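Local coordinates for XC6422 protein (Xanthomonas campestris, PDB 2FUK), which is a small lidless alpha/beta-hydrolase, probably acting as a serine hydrolase, with its natural substrate not established, at residues Ala11-Asp16 / Val24-Pro29; Ala34-Thr39 / Leu68-Val73; Phe75-Val80 / Asp91-Asp96; Gly121-Leu126 / Trp147-Val152; Ala156-Ile161 / Gln183-Val188. All blocks are in the same frame, centred on the assembly; numbering follows the deposited sequence.

Contact 1: residues Ala11-Asp16 / Val24-Pro29; sequences AALTLD and VAVDLP
A11 and L13 face V26 and V24 through their flat peptide groups, which meet N-H to C=O. The faces of this two-stranded patch are unlike. A11, L13, V24 and V26 turn their side chains to one face, and A12 and A25 turn theirs to the other. The pairing belongs to a beta hairpin, strands 11-17 and 20-27, at one border of the alpha/beta-hydrolase sheet. A11 and V26 form one antiparallel hydrogen-bonded pair. V26 N gives a nearly straight bond to A11 O at 2.8 Å, close to the line of the C=O. A11 N returns a bond to V26 O at 3.0 Å, in the carbonyl plane. L13 and V24 form the second such pair. L13 N reaches V24 O at 2.9 Å from a tilt out of the carbonyl plane, and V24 N bonds L13 O at 2.9 Å. A12 and A25 make the non-hydrogen-bonded pair between them. A12 CA makes a CA-H...O contact with V24 O at 3.4 Å. L13 holds CG between its N and carbonyl carbon (chi1 59°). This lays the leucine alongside V24, with L13 CD1 3.5 Å from V24 CB. L15 CB adds a touch on V24 CG2 at 3.9 Å. W103 of helix 92-107 packs on L13, L15 and V26. The chemistry is therefore backbone hydrogen bonding between the strands, with an apolar leucine-valine layer facing the helix.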
# COMPACT_ATOMS: atom_id res chain seq x y z
N ALA A 11 11.41 8.22 12.48
CA ALA A 11 12.83 8.43 12.74
C ALA A 11 13.63 7.21 13.15
O ALA A 11 13.09 6.20 13.59
CB ALA A 11 12.98 9.50 13.80
N ALA A 12 14.95 7.34 13.00
CA ALA A 12 15.90 6.31 13.38
C ALA A 12 16.52 6.80 14.69
O ALA A 12 16.76 7.99 14.86
CB ALA A 12 16.98 6.17 12.30
N LEU A 13 16.76 5.87 15.61
CA LEU A 13 17.34 6.22 16.90
C LEU A 13 18.08 5.01 17.46
O LEU A 13 18.01 3.92 16.89
CB LEU A 13 16.24 6.68 17.86
CG LEU A 13 15.10 5.71 18.18
CD1 LEU A 13 15.53 4.71 19.26
CD2 LEU A 13 13.90 6.50 18.67
N THR A 14 18.81 5.22 18.55
CA THR A 14 19.56 4.14 19.19
C THR A 14 19.02 3.91 20.60
O THR A 14 18.78 4.86 21.35
CB THR A 14 21.07 4.47 19.28
OG1 THR A 14 21.60 4.66 17.97
CG2 THR A 14 21.82 3.32 19.94
N LEU A 15 18.85 2.65 20.96
CA LEU A 15 18.34 2.28 22.27
C LEU A 15 19.36 1.42 23.01
O LEU A 15 20.05 0.61 22.39
CB LEU A 15 17.04 1.49 22.12
CG LEU A 15 16.42 0.91 23.39
CD1 LEU A 15 15.85 2.05 24.23
CD2 LEU A 15 15.32 -0.08 23.04
N ASP A 16 19.46 1.62 24.32
CA ASP A 16 20.37 0.82 25.13
C ASP A 16 19.82 -0.60 25.25
O ASP A 16 18.73 -0.81 25.78
CB ASP A 16 20.51 1.41 26.53
CG ASP A 16 21.35 2.67 26.57
OD1 ASP A 16 22.19 2.88 25.67
OD2 ASP A 16 21.17 3.46 27.54
N VAL A 24 17.33 1.24 16.05
CA VAL A 24 15.88 1.24 16.08
C VAL A 24 15.30 2.20 15.04
O VAL A 24 15.92 3.22 14.71
CB VAL A 24 15.38 1.66 17.49
CG1 VAL A 24 13.87 1.82 17.51
CG2 VAL A 24 15.80 0.61 18.51
N ALA A 25 14.14 1.86 14.51
CA ALA A 25 13.47 2.72 13.54
C ALA A 25 11.99 2.74 13.92
O ALA A 25 11.40 1.69 14.13
CB ALA A 25 13.65 2.19 12.13
N VAL A 26 11.42 3.93 14.01
CA VAL A 26 10.01 4.08 14.35
C VAL A 26 9.31 4.67 13.14
O VAL A 26 9.67 5.76 12.69
CB VAL A 26 9.81 5.02 15.55
CG1 VAL A 26 8.33 5.17 15.86
CG2 VAL A 26 10.56 4.46 16.77
N ASP A 27 8.35 3.93 12.59
CA ASP A 27 7.59 4.40 11.43
C ASP A 27 6.18 4.77 11.90
O ASP A 27 5.46 3.93 12.43
CB ASP A 27 7.46 3.31 10.35
CG ASP A 27 8.77 2.56 10.08
OD1 ASP A 27 9.83 3.21 9.93
OD2 ASP A 27 8.72 1.31 10.01
N LEU A 28 5.79 6.03 11.70
CA LEU A 28 4.46 6.47 12.11
C LEU A 28 3.39 5.90 11.18
O LEU A 28 3.68 5.50 10.05
CB LEU A 28 4.39 8.00 12.14
CG LEU A 28 5.20 8.62 13.27
CD1 LEU A 28 5.21 10.14 13.14
CD2 LEU A 28 4.61 8.20 14.60
N PRO A 29 2.13 5.84 11.64
CA PRO A 29 1.05 5.30 10.81
C PRO A 29 0.78 6.07 9.53
O PRO A 29 1.17 7.23 9.38
CB PRO A 29 -0.14 5.30 11.76
CG PRO A 29 0.14 6.44 12.63
CD PRO A 29 1.61 6.29 12.93

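Contact 2: residues Ala34-Thr39 / Leu68-Val73; sequences AVQPVT and LGITVV
G69 meets A34 with no side chain in the way, and its phi of 90° is the oddity of this contact. It is the C-prime residue of a Schellman motif that ends helix 56-66. The contact belongs to the beta-alpha-beta unit of strand 38-43, helix 56-66 and strand 71-75, in the alpha/beta-hydrolase sheet. Because G69 lacks a CB, its CA can approach A34 O to 3.5 Å in a CA-H...O contact. A34 O is buried and has no hydrogen-bond partner in the model. Q36 N donates a hydrogen bond to G69 O at 2.9 Å, from above the carbonyl plane. Q36 CG, set beside its backbone N (chi1 -59°), lies 3.2 Å from L68 O. P37 is the centre of an inverse gamma turn, closed by V38 N on Q36 O. Beyond this turn the two chains run as parallel strands. The first link is weak: T71 N to V38 O at 3.3 Å. T39 and T71 then pair, with side chains lying alongside and pointing the same way. T39 OG1 is held by D111. I70 crosses V38 at a slant, and I70 CG2 sits 4.0 Å from V38 CG1. W114 of strand 112-118 touches both of these residues. T39 CG2, anti to the backbone N, meets V73 CG2 at 3.9 Å.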
# COMPACT_ATOMS: atom_id res chain seq x y z
N ALA A 34 -7.52 6.12 10.25
CA ALA A 34 -7.86 6.17 11.66
C ALA A 34 -6.70 5.60 12.49
O ALA A 34 -6.28 4.45 12.30
CB ALA A 34 -9.12 5.37 11.93
N VAL A 35 -6.18 6.42 13.40
CA VAL A 35 -5.06 6.01 14.25
C VAL A 35 -5.51 4.97 15.27
O VAL A 35 -6.63 5.03 15.80
CB VAL A 35 -4.47 7.22 14.99
CG1 VAL A 35 -5.49 7.75 15.99
CG2 VAL A 35 -3.17 6.82 15.67
N GLN A 36 -4.63 4.01 15.55
CA GLN A 36 -4.92 2.96 16.51
C GLN A 36 -4.04 3.14 17.73
O GLN A 36 -2.88 3.55 17.61
CB GLN A 36 -4.64 1.59 15.89
CG GLN A 36 -5.44 1.29 14.64
CD GLN A 36 -6.84 0.82 14.95
OE1 GLN A 36 -7.73 0.86 14.09
NE2 GLN A 36 -7.05 0.36 16.17
N PRO A 37 -4.56 2.83 18.92
CA PRO A 37 -3.82 2.95 20.17
C PRO A 37 -2.95 1.71 20.31
O PRO A 37 -2.99 1.01 21.32
CB PRO A 37 -4.92 3.01 21.21
CG PRO A 37 -5.95 2.09 20.64
CD PRO A 37 -5.96 2.42 19.17
N VAL A 38 -2.17 1.44 19.26
CA VAL A 38 -1.32 0.27 19.20
C VAL A 38 0.05 0.58 18.61
O VAL A 38 0.16 1.39 17.69
CB VAL A 38 -1.95 -0.82 18.29
CG1 VAL A 38 -1.04 -2.04 18.21
CG2 VAL A 38 -3.34 -1.21 18.82
N THR A 39 1.08 -0.06 19.16
CA THR A 39 2.44 0.08 18.65
C THR A 39 2.88 -1.36 18.44
O THR A 39 2.69 -2.21 19.32
CB THR A 39 3.40 0.76 19.65
OG1 THR A 39 3.03 2.13 19.83
CG2 THR A 39 4.83 0.72 19.12
N LEU A 68 -2.89 0.43 8.63
CA LEU A 68 -4.05 0.17 9.46
C LEU A 68 -4.10 1.15 10.64
O LEU A 68 -4.94 1.02 11.53
CB LEU A 68 -4.02 -1.26 9.99
CG LEU A 68 -4.11 -2.37 8.94
CD1 LEU A 68 -4.11 -3.71 9.63
CD2 LEU A 68 -5.36 -2.19 8.11
N GLY A 69 -3.18 2.11 10.63
CA GLY A 69 -3.12 3.12 11.68
C GLY A 69 -2.25 2.76 12.87
O GLY A 69 -2.31 3.39 13.93
N ILE A 70 -1.41 1.75 12.70
CA ILE A 70 -0.53 1.29 13.77
C ILE A 70 0.88 1.86 13.64
O ILE A 70 1.44 1.90 12.55
CB ILE A 70 -0.46 -0.25 13.78
CG1 ILE A 70 -1.84 -0.83 14.12
CG2 ILE A 70 0.59 -0.74 14.78
CD1 ILE A 70 -1.95 -2.33 13.93
N THR A 71 1.45 2.31 14.76
CA THR A 71 2.82 2.83 14.77
C THR A 71 3.71 1.59 14.83
O THR A 71 3.48 0.69 15.64
CB THR A 71 3.08 3.71 16.01
OG1 THR A 71 2.21 4.84 15.99
CG2 THR A 71 4.54 4.20 16.03
N VAL A 72 4.73 1.55 13.99
CA VAL A 72 5.59 0.38 13.96
C VAL A 72 7.04 0.63 14.31
O VAL A 72 7.63 1.62 13.90
CB VAL A 72 5.52 -0.31 12.57
CG1 VAL A 72 4.09 -0.70 12.27
CG2 VAL A 72 6.05 0.61 11.50
N VAL A 73 7.61 -0.28 15.09
CA VAL A 73 9.00 -0.18 15.50
C VAL A 73 9.78 -1.35 14.93
O VAL A 73 9.38 -2.51 15.08
CB VAL A 73 9.13 -0.21 17.04
CG1 VAL A 73 10.61 -0.20 17.44
CG2 VAL A 73 8.41 0.98 17.65

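Contact 3: residues Phe75-Val80 / Asp91-Asp96; sequences FNFRSV and DGEQDD
R78 and D96 form a salt bridge, backed by a third hydrogen bond from R78 N. R78 sits in a type II beta turn, F77 to V80, in the loop after strand 71-75 of the alpha/beta-hydrolase fold. In the turn, V80 N bonds F77 O and S79 OG donates to R78 O. D96 lies near the start of helix 92-107. R78 NE donates to D96 OD2 at 3.0 Å, meeting it on the syn side. R78 NH2 donates to D96 OD1, also at 3.0 Å, from above the carboxylate plane. The grip is side-on, one nitrogen to each oxygen, and both oxygens lie near the guanidinium plane although the two planes are 44° apart. R78 N reaches D96 OD2 at 3.2 Å. D96 OD2 takes two donors, which come from opposite faces of the carboxylate. This fixes the rotation of D96 and ties the turn's backbone to the helix. G92 CA packs over one face of the guanidinium. G92 O lies close to R78 NH2 but at a poor angle; it accepts D96 N at 3.0 Å and, weakly, D95 N. G92 N is bonded to D88. E93 spends its carboxylate on the backbone before the helix, OE1 on D88 N and OE2 on G90 N. Its aliphatic part is left for F77, whose ring meets H44 and F120 edge-to-face. F77 CD1 lies 3.6 Å from E93 CB.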
# COMPACT_ATOMS: atom_id res chain seq x y z
N PHE A 75 13.90 -2.93 14.47
CA PHE A 75 15.19 -2.82 15.14
C PHE A 75 16.12 -3.95 14.73
O PHE A 75 15.68 -5.01 14.26
CB PHE A 75 15.00 -2.80 16.67
CG PHE A 75 14.71 -4.15 17.28
CD1 PHE A 75 15.73 -4.92 17.83
CD2 PHE A 75 13.41 -4.65 17.31
CE1 PHE A 75 15.46 -6.16 18.42
CE2 PHE A 75 13.12 -5.88 17.89
CZ PHE A 75 14.15 -6.64 18.45
N ASN A 76 17.41 -3.71 14.89
CA ASN A 76 18.41 -4.71 14.56
C ASN A 76 18.80 -5.50 15.80
O ASN A 76 19.09 -4.92 16.85
CB ASN A 76 19.66 -4.05 13.97
CG ASN A 76 19.48 -3.65 12.53
OD1 ASN A 76 18.69 -4.26 11.81
ND2 ASN A 76 20.22 -2.64 12.09
N PHE A 77 18.76 -6.82 15.70
CA PHE A 77 19.17 -7.68 16.80
C PHE A 77 20.67 -7.48 16.98
O PHE A 77 21.34 -6.96 16.09
CB PHE A 77 18.90 -9.15 16.48
CG PHE A 77 17.47 -9.58 16.63
CD1 PHE A 77 16.81 -9.43 17.85
CD2 PHE A 77 16.78 -10.17 15.57
CE1 PHE A 77 15.48 -9.86 18.01
CE2 PHE A 77 15.46 -10.60 15.72
CZ PHE A 77 14.81 -10.45 16.94
N ARG A 78 21.19 -7.89 18.13
CA ARG A 78 22.62 -7.75 18.39
C ARG A 78 23.45 -8.29 17.21
O ARG A 78 23.08 -9.28 16.58
CB ARG A 78 22.98 -8.51 19.67
CG ARG A 78 22.67 -9.99 19.61
CD ARG A 78 22.86 -10.65 20.97
NE ARG A 78 22.04 -10.02 22.00
CZ ARG A 78 22.14 -10.30 23.30
NH1 ARG A 78 23.03 -11.19 23.71
NH2 ARG A 78 21.35 -9.69 24.17
N SER A 79 24.56 -7.62 16.94
CA SER A 79 25.50 -7.98 15.87
C SER A 79 25.11 -7.54 14.46
O SER A 79 25.92 -7.61 13.55
CB SER A 79 25.77 -9.49 15.86
OG SER A 79 24.84 -10.19 15.05
N VAL A 80 23.87 -7.08 14.28
CA VAL A 80 23.41 -6.64 12.97
C VAL A 80 23.49 -5.12 12.84
O VAL A 80 23.17 -4.39 13.79
CB VAL A 80 21.96 -7.11 12.71
CG1 VAL A 80 21.44 -6.53 11.40
CG2 VAL A 80 21.93 -8.63 12.65
N ASP A 91 18.56 -16.61 21.99
CA ASP A 91 18.44 -16.43 23.43
C ASP A 91 18.57 -14.96 23.81
O ASP A 91 17.61 -14.34 24.24
CB ASP A 91 19.46 -17.29 24.17
CG ASP A 91 19.06 -18.75 24.23
OD1 ASP A 91 17.91 -19.07 23.84
OD2 ASP A 91 19.88 -19.59 24.67
N GLY A 92 19.76 -14.40 23.62
CA GLY A 92 19.96 -13.01 23.95
C GLY A 92 19.08 -12.10 23.11
O GLY A 92 18.76 -10.99 23.52
N GLU A 93 18.67 -12.57 21.93
CA GLU A 93 17.82 -11.77 21.06
C GLU A 93 16.46 -11.53 21.71
O GLU A 93 15.82 -10.52 21.46
CB GLU A 93 17.66 -12.44 19.69
CG GLU A 93 18.89 -12.29 18.77
CD GLU A 93 20.02 -13.27 19.08
OE1 GLU A 93 21.11 -13.09 18.51
OE2 GLU A 93 19.80 -14.20 19.88
N GLN A 94 16.03 -12.46 22.56
CA GLN A 94 14.75 -12.28 23.25
C GLN A 94 14.90 -11.13 24.24
O GLN A 94 13.94 -10.39 24.49
CB GLN A 94 14.37 -13.54 24.02
CG GLN A 94 13.91 -14.69 23.15
CD GLN A 94 13.63 -15.93 23.98
OE1 GLN A 94 12.77 -15.91 24.87
NE2 GLN A 94 14.36 -17.00 23.72
N ASP A 95 16.10 -10.98 24.79
CA ASP A 95 16.35 -9.91 25.74
C ASP A 95 16.41 -8.58 25.00
O ASP A 95 15.99 -7.55 25.53
CB ASP A 95 17.66 -10.15 26.50
CG ASP A 95 17.66 -11.47 27.26
OD1 ASP A 95 16.58 -11.88 27.73
OD2 ASP A 95 18.74 -12.08 27.40
N ASP A 96 16.93 -8.60 23.77
CA ASP A 96 17.01 -7.38 22.96
C ASP A 96 15.58 -6.92 22.69
O ASP A 96 15.26 -5.74 22.80
CB ASP A 96 17.69 -7.64 21.61
CG ASP A 96 19.16 -7.97 21.74
OD1 ASP A 96 19.78 -7.57 22.74
OD2 ASP A 96 19.69 -8.61 20.81

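Contact 4: residues Gly121-Leu126 / Trp147-Val152; sequences GAYVSL and WDFSDV
An aromatic cluster joins Y123, on the helix after the probable nucleophile elbow around S119, to W147 and F149 of a loop. Y123 projects from helix 120-132 with CG anti to its backbone N (chi1 166°). This carries its ring out to the loop 147-152. The Y123 ring stacks face-to-face on the five-membered ring of W147, centroids 4.4 Å apart and planes at 21°. W147 CB also sits over the tyrosine face in a CH-pi contact, 3.6 Å from the ring centroid. The rim of Y123 is used as well. F149 comes to it rim to rim, neither ring over the other, and F149 CE2 is 3.3 Å from Y123 CD1. D148 O lies at the same ring's edge, 3.2 Å from Y123 CE1; its hydrogen bond is to R127. F149 is itself sandwiched, with W147 O on one face and L126 CD2 on the opposite one, 4.2 Å from F149 CG. No hydrogen bond crosses between the segments. Within the loop, D148 OD1 accepts S150 N at 3.1 Å as an Asx turn. The loop runs between strands 136-140 and 158-163. It covers one side of helix 120-132, whose A122, S125 and L126 rest on strand 136-140. F149 reaches W177 of helix 171-178, and V124 packs on helix 92-107.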
# COMPACT_ATOMS: atom_id res chain seq x y z
N GLY A 121 12.93 -14.12 13.24
CA GLY A 121 12.23 -13.11 14.01
C GLY A 121 10.91 -13.62 14.57
O GLY A 121 10.43 -13.12 15.58
N ALA A 122 10.32 -14.60 13.90
CA ALA A 122 9.07 -15.18 14.37
C ALA A 122 9.39 -16.09 15.55
O ALA A 122 8.61 -16.19 16.50
CB ALA A 122 8.40 -15.98 13.25
N TYR A 123 10.54 -16.76 15.49
CA TYR A 123 10.95 -17.63 16.58
C TYR A 123 11.19 -16.79 17.83
O TYR A 123 10.69 -17.12 18.90
CB TYR A 123 12.23 -18.39 16.20
CG TYR A 123 12.93 -19.06 17.36
CD1 TYR A 123 12.35 -20.14 18.05
CD2 TYR A 123 14.20 -18.64 17.77
CE1 TYR A 123 13.01 -20.77 19.11
CE2 TYR A 123 14.87 -19.26 18.83
CZ TYR A 123 14.27 -20.33 19.49
OH TYR A 123 14.93 -20.96 20.52
N VAL A 124 11.93 -15.70 17.69
CA VAL A 124 12.23 -14.84 18.83
C VAL A 124 10.98 -14.21 19.44
O VAL A 124 10.85 -14.15 20.67
CB VAL A 124 13.24 -13.73 18.46
CG1 VAL A 124 13.45 -12.79 19.65
CG2 VAL A 124 14.56 -14.35 18.07
N SER A 125 10.07 -13.71 18.61
CA SER A 125 8.87 -13.08 19.16
C SER A 125 7.93 -14.10 19.79
O SER A 125 7.29 -13.80 20.79
CB SER A 125 8.15 -12.25 18.09
OG SER A 125 7.87 -12.98 16.92
N LEU A 126 7.84 -15.30 19.22
CA LEU A 126 6.98 -16.33 19.79
C LEU A 126 7.52 -16.77 21.15
O LEU A 126 6.78 -16.90 22.12
CB LEU A 126 6.88 -17.53 18.84
CG LEU A 126 6.02 -18.70 19.34
CD1 LEU A 126 4.60 -18.23 19.61
CD2 LEU A 126 6.03 -19.82 18.31
N TRP A 147 13.99 -24.71 14.99
CA TRP A 147 14.06 -24.09 16.32
C TRP A 147 13.04 -24.74 17.26
O TRP A 147 12.08 -25.37 16.81
CB TRP A 147 13.78 -22.59 16.23
CG TRP A 147 14.76 -21.82 15.40
CD1 TRP A 147 14.58 -21.39 14.12
CD2 TRP A 147 16.07 -21.39 15.79
NE1 TRP A 147 15.70 -20.71 13.68
CE2 TRP A 147 16.63 -20.69 14.69
CE3 TRP A 147 16.82 -21.52 16.96
CZ2 TRP A 147 17.91 -20.13 14.73
CZ3 TRP A 147 18.10 -20.96 17.00
CH2 TRP A 147 18.63 -20.27 15.89
N ASP A 148 13.25 -24.58 18.56
CA ASP A 148 12.35 -25.17 19.54
C ASP A 148 11.19 -24.26 19.92
O ASP A 148 11.40 -23.19 20.50
CB ASP A 148 13.12 -25.56 20.79
CG ASP A 148 12.22 -26.03 21.90
OD1 ASP A 148 11.36 -26.90 21.63
OD2 ASP A 148 12.38 -25.53 23.04
N PHE A 149 9.97 -24.70 19.61
CA PHE A 149 8.74 -23.95 19.90
C PHE A 149 7.97 -24.52 21.09
O PHE A 149 6.81 -24.17 21.30
CB PHE A 149 7.80 -23.94 18.69
CG PHE A 149 8.34 -23.21 17.49
CD1 PHE A 149 7.76 -23.40 16.24
CD2 PHE A 149 9.43 -22.34 17.59
CE1 PHE A 149 8.25 -22.74 15.10
CE2 PHE A 149 9.93 -21.68 16.46
CZ PHE A 149 9.34 -21.88 15.22
N SER A 150 8.60 -25.41 21.84
CA SER A 150 7.92 -26.01 22.99
C SER A 150 7.80 -25.04 24.16
O SER A 150 8.62 -24.14 24.33
CB SER A 150 8.65 -27.29 23.43
OG SER A 150 10.00 -27.05 23.74
N ASP A 151 6.76 -25.22 24.95
CA ASP A 151 6.52 -24.37 26.11
C ASP A 151 6.48 -22.87 25.78
O ASP A 151 7.10 -22.05 26.45
CB ASP A 151 7.58 -24.64 27.19
CG ASP A 151 7.16 -24.14 28.56
OD1 ASP A 151 7.92 -24.34 29.54
OD2 ASP A 151 6.06 -23.56 28.67
N VAL A 152 5.75 -22.53 24.72
CA VAL A 152 5.58 -21.13 24.33
C VAL A 152 4.14 -20.77 24.70
O VAL A 152 3.26 -21.64 24.73
CB VAL A 152 5.79 -20.92 22.82
CG1 VAL A 152 5.35 -19.53 22.42
CG2 VAL A 152 7.25 -21.11 22.47

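Contact 5: residues Ala156-Ile161 / Gln183-Val188; sequences AQWLVI and QQPTLV
W158 lies alongside P185, and its atoms meet the proline one after another. W158 CB is 3.9 Å from P185 CB. W158 CG comes nearer, at 3.6 Å from that same CB. Further out, W158 CD2 and CE3 each lie 3.4 Å from P185 CB, and W158 CZ3 passes on to P185 CG at 3.8 Å. At the tip, W158 CH2 is 4.2 Å from P185 CG. P185 CG stands over the six-membered ring, 17° off its normal, in a CH-pi contact. V160 CG2 shares this face of the indole and also touches P185 CG. The ring nitrogen W158 NE1 is bonded to S139. These residues start the last parallel pairing of the alpha/beta-hydrolase sheet, in the beta-alpha-beta unit of strand 158-163, helix 171-178 and strand 186-190. The strand axes run 18° apart. T186 N bonds W158 O at 3.0 Å, and V160 N bonds T186 O at 2.8 Å. V188 N then meets V160 O at 2.9 Å, nearly in line with the carbonyl. V160 and L187 turn to the face that carries W158 and P185, where helix 171-178 touches P185 and L187. L159, I161 and V188 turn to the other face, against helix 201-212.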
# COMPACT_ATOMS: atom_id res chain seq x y z
N ALA A 156 -4.05 -15.14 22.52
CA ALA A 156 -5.19 -15.74 21.86
C ALA A 156 -5.28 -15.28 20.41
O ALA A 156 -5.65 -16.06 19.53
CB ALA A 156 -6.47 -15.39 22.60
N GLN A 157 -4.97 -14.02 20.17
CA GLN A 157 -5.00 -13.47 18.82
C GLN A 157 -3.61 -13.63 18.21
O GLN A 157 -2.73 -12.81 18.40
CB GLN A 157 -5.42 -12.00 18.87
CG GLN A 157 -6.86 -11.84 19.37
CD GLN A 157 -7.26 -10.40 19.69
OE1 GLN A 157 -8.45 -10.11 19.81
NE2 GLN A 157 -6.29 -9.51 19.85
N TRP A 158 -3.45 -14.73 17.46
CA TRP A 158 -2.19 -15.08 16.83
C TRP A 158 -2.42 -15.45 15.36
O TRP A 158 -3.29 -16.27 15.05
CB TRP A 158 -1.57 -16.24 17.61
CG TRP A 158 -0.28 -16.80 17.07
CD1 TRP A 158 0.64 -16.17 16.28
CD2 TRP A 158 0.24 -18.11 17.31
NE1 TRP A 158 1.70 -17.01 16.01
CE2 TRP A 158 1.48 -18.21 16.64
CE3 TRP A 158 -0.22 -19.22 18.05
CZ2 TRP A 158 2.26 -19.37 16.67
CZ3 TRP A 158 0.56 -20.37 18.08
CH2 TRP A 158 1.79 -20.44 17.39
N LEU A 159 -1.64 -14.83 14.48
CA LEU A 159 -1.75 -15.07 13.05
C LEU A 159 -0.46 -15.63 12.47
O LEU A 159 0.63 -15.11 12.75
CB LEU A 159 -2.09 -13.76 12.33
CG LEU A 159 -2.04 -13.74 10.80
CD1 LEU A 159 -3.13 -14.62 10.22
CD2 LEU A 159 -2.21 -12.30 10.32
N VAL A 160 -0.58 -16.69 11.68
CA VAL A 160 0.57 -17.32 11.04
C VAL A 160 0.38 -17.26 9.52
O VAL A 160 -0.68 -17.60 9.01
CB VAL A 160 0.72 -18.80 11.45
CG1 VAL A 160 1.82 -19.47 10.61
CG2 VAL A 160 1.07 -18.90 12.93
N ILE A 161 1.41 -16.80 8.82
CA ILE A 161 1.39 -16.72 7.37
C ILE A 161 2.56 -17.54 6.85
O ILE A 161 3.71 -17.34 7.25
CB ILE A 161 1.52 -15.26 6.89
CG1 ILE A 161 0.32 -14.47 7.40
CG2 ILE A 161 1.61 -15.21 5.37
CD1 ILE A 161 0.41 -12.99 7.18
N GLN A 183 -4.91 -24.31 20.94
CA GLN A 183 -5.50 -23.08 20.44
C GLN A 183 -4.78 -22.85 19.12
O GLN A 183 -3.65 -22.37 19.09
CB GLN A 183 -5.25 -21.92 21.41
CG GLN A 183 -5.89 -22.09 22.80
CD GLN A 183 -7.42 -22.11 22.78
OE1 GLN A 183 -8.06 -21.34 22.06
NE2 GLN A 183 -8.01 -22.97 23.61
N GLN A 184 -5.43 -23.20 18.02
CA GLN A 184 -4.80 -23.06 16.71
C GLN A 184 -4.88 -21.63 16.18
O GLN A 184 -5.96 -21.05 16.11
CB GLN A 184 -5.44 -24.02 15.70
CG GLN A 184 -4.79 -23.98 14.33
CD GLN A 184 -5.38 -24.98 13.36
OE1 GLN A 184 -5.64 -24.64 12.21
NE2 GLN A 184 -5.57 -26.22 13.81
N PRO A 185 -3.73 -21.05 15.81
CA PRO A 185 -3.75 -19.68 15.30
C PRO A 185 -4.33 -19.61 13.90
O PRO A 185 -4.39 -20.61 13.17
CB PRO A 185 -2.28 -19.29 15.31
CG PRO A 185 -1.60 -20.60 15.00
CD PRO A 185 -2.35 -21.56 15.90
N THR A 186 -4.78 -18.41 13.52
CA THR A 186 -5.31 -18.18 12.19
C THR A 186 -4.13 -18.49 11.28
O THR A 186 -3.00 -18.09 11.56
CB THR A 186 -5.74 -16.70 12.03
OG1 THR A 186 -6.75 -16.38 13.00
CG2 THR A 186 -6.29 -16.45 10.64
N LEU A 187 -4.37 -19.24 10.21
CA LEU A 187 -3.31 -19.61 9.29
C LEU A 187 -3.63 -19.24 7.85
O LEU A 187 -4.72 -19.52 7.35
CB LEU A 187 -3.06 -21.12 9.37
CG LEU A 187 -2.10 -21.70 8.32
CD1 LEU A 187 -0.72 -21.10 8.50
CD2 LEU A 187 -2.05 -23.22 8.45
N VAL A 188 -2.69 -18.59 7.18
CA VAL A 188 -2.87 -18.24 5.78
C VAL A 188 -1.76 -18.92 5.01
O VAL A 188 -0.58 -18.64 5.23
CB VAL A 188 -2.80 -16.72 5.54
CG1 VAL A 188 -2.78 -16.43 4.03
CG2 VAL A 188 -3.98 -16.03 6.17

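Contacts 1, 2 and 5 lie in the one sheet, with 1 and 5 at its two borders within the chain, centres about 28 Å apart. Contacts 1 and 2 are joined through neighbouring strands: D27 N reaches V72 O at 2.7 Å, probably a hydrogen bond. Contact 1 also touches contact 3, V24 CG2 to F75 CB at 4.0 Å. Contacts 3 and 4 meet where F77 CZ lies 3.8 Å from V124 CG1. Contact 4 meets contact 5 through L126 CD1 and W158 CZ2 at 3.9 Å. Contacts 3 and 4 border the probable active site of S119, D166 and H195. F77 touches the probable nucleophile elbow, to which G121 would belong, and W147 lies close to the triad without touching it.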